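PDB 2RGY: transcriptional regulator, LacI family, which probably regulates transcription by binding DNA in response to a small effector, perhaps a sugar, held by its periplasmic-binding-protein-like domain. Local coordinates for residues His157-Ala160 with Arg161-Pro165. Sequence-based numbering, arbitrary orientation.
Sequences HGIA and RDSVP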
# COMPACT_ATOMS: atom_id res chain seq x y z
N HIS A 157 -12.08 33.89 6.76
CA HIS A 157 -11.27 34.34 7.88
C HIS A 157 -10.31 35.45 7.52
O HIS A 157 -9.39 35.76 8.28
CB HIS A 157 -10.51 33.17 8.48
CG HIS A 157 -11.38 32.25 9.26
ND1 HIS A 157 -12.11 31.24 8.67
CD2 HIS A 157 -11.74 32.27 10.56
CE1 HIS A 157 -12.88 30.67 9.58
NE2 HIS A 157 -12.68 31.27 10.74
N GLY A 158 -10.55 36.07 6.36
CA GLY A 158 -9.71 37.17 5.94
C GLY A 158 -8.35 36.79 5.40
O GLY A 158 -7.42 37.59 5.43
N ILE A 159 -8.23 35.57 4.89
CA ILE A 159 -6.96 35.12 4.34
C ILE A 159 -7.08 34.92 2.83
O ILE A 159 -7.82 34.05 2.36
CB ILE A 159 -6.49 33.83 5.01
CG1 ILE A 159 -6.35 34.06 6.52
CG2 ILE A 159 -5.15 33.39 4.43
CD1 ILE A 159 -5.93 32.84 7.29
N ALA A 160 -6.34 35.72 2.08
CA ALA A 160 -6.37 35.66 0.62
C ALA A 160 -5.65 34.46 0.04
O ALA A 160 -4.52 34.15 0.42
CB ALA A 160 -5.80 36.95 0.03
N ARG A 161 -6.32 33.78 -0.88
CA ARG A 161 -5.75 32.61 -1.53
C ARG A 161 -4.34 32.92 -2.07
O ARG A 161 -3.41 32.11 -1.92
CB ARG A 161 -6.67 32.16 -2.68
CG ARG A 161 -6.16 31.01 -3.53
CD ARG A 161 -7.31 30.32 -4.26
NE ARG A 161 -6.86 29.18 -5.06
CZ ARG A 161 -7.63 28.15 -5.40
NH1 ARG A 161 -8.90 28.10 -5.01
NH2 ARG A 161 -7.12 27.17 -6.12
N ASP A 162 -4.19 34.10 -2.65
CA ASP A 162 -2.92 34.52 -3.25
C ASP A 162 -1.73 34.68 -2.31
O ASP A 162 -0.59 34.71 -2.77
CB ASP A 162 -3.11 35.82 -4.05
CG ASP A 162 -3.67 36.96 -3.22
OD1 ASP A 162 -3.39 37.02 -2.00
OD2 ASP A 162 -4.39 37.83 -3.79
N SER A 163 -1.98 34.77 -1.01
CA SER A 163 -0.89 34.94 -0.05
C SER A 163 -0.44 33.62 0.58
O SER A 163 0.42 33.61 1.45
CB SER A 163 -1.33 35.87 1.08
OG SER A 163 -2.39 35.27 1.81
N VAL A 164 -1.02 32.52 0.14
CA VAL A 164 -0.68 31.21 0.70
C VAL A 164 0.25 30.39 -0.18
O VAL A 164 -0.08 30.08 -1.32
CB VAL A 164 -1.97 30.39 0.97
CG1 VAL A 164 -1.61 28.99 1.47
CG2 VAL A 164 -2.84 31.11 1.99
N PRO A 165 1.44 30.04 0.34
CA PRO A 165 2.37 29.24 -0.46
C PRO A 165 1.70 27.91 -0.86
O PRO A 165 1.17 27.19 -0.01
CB PRO A 165 3.57 29.06 0.46
CG PRO A 165 3.02 29.31 1.85
CD PRO A 165 2.06 30.45 1.61
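The carbonyl oxygen of A160 takes two hydrogen bonds from S163, three residues further on. The backbone N of S163 reaches A160 O at 3.0 Å with a fairly straight N-H (159°), but it sits well above the carbonyl plane. S163 OG meets the same A160 O at 2.8 Å, in that plane and on a lone pair, so the two donors approach from different directions. With chi1 at 65°, OG is tucked between the backbone N and carbonyl carbon of S163, which turns the hydroxyl back on the turn that its own amide closes. A further backbone bond, from V164 N to R161 O (3.2 Å), carries the winding on through the short 3-10 segment 161-163.

This turn belongs to the loop that links helix 141-155 to the edge strand 166-168 in one of the two sheets of the periplasmic-binding-protein fold. The helix ends in a Schellman motif with G158, at positive phi, as its C' residue: I159 N bonds to L154 O and G158 N to A155 O.

Apolar contact is slight. CG2 of I159 and CG2 of V164 come within 4.1 Å, the two side chains crossing at about a right angle, and both also lie on L154 of the preceding helix. The same V164 methyl also lies against a polar atom, with CG2 3.8 Å from A160 O, a van der Waals contact.

On the exposed side, D162 brings OD1 to 3.2 Å from the methyl CB of A160. R161 keeps CB against A160 and runs its extended chain to helix 141-155, where it touches F151 and NH1 forms a salt bridge with D148.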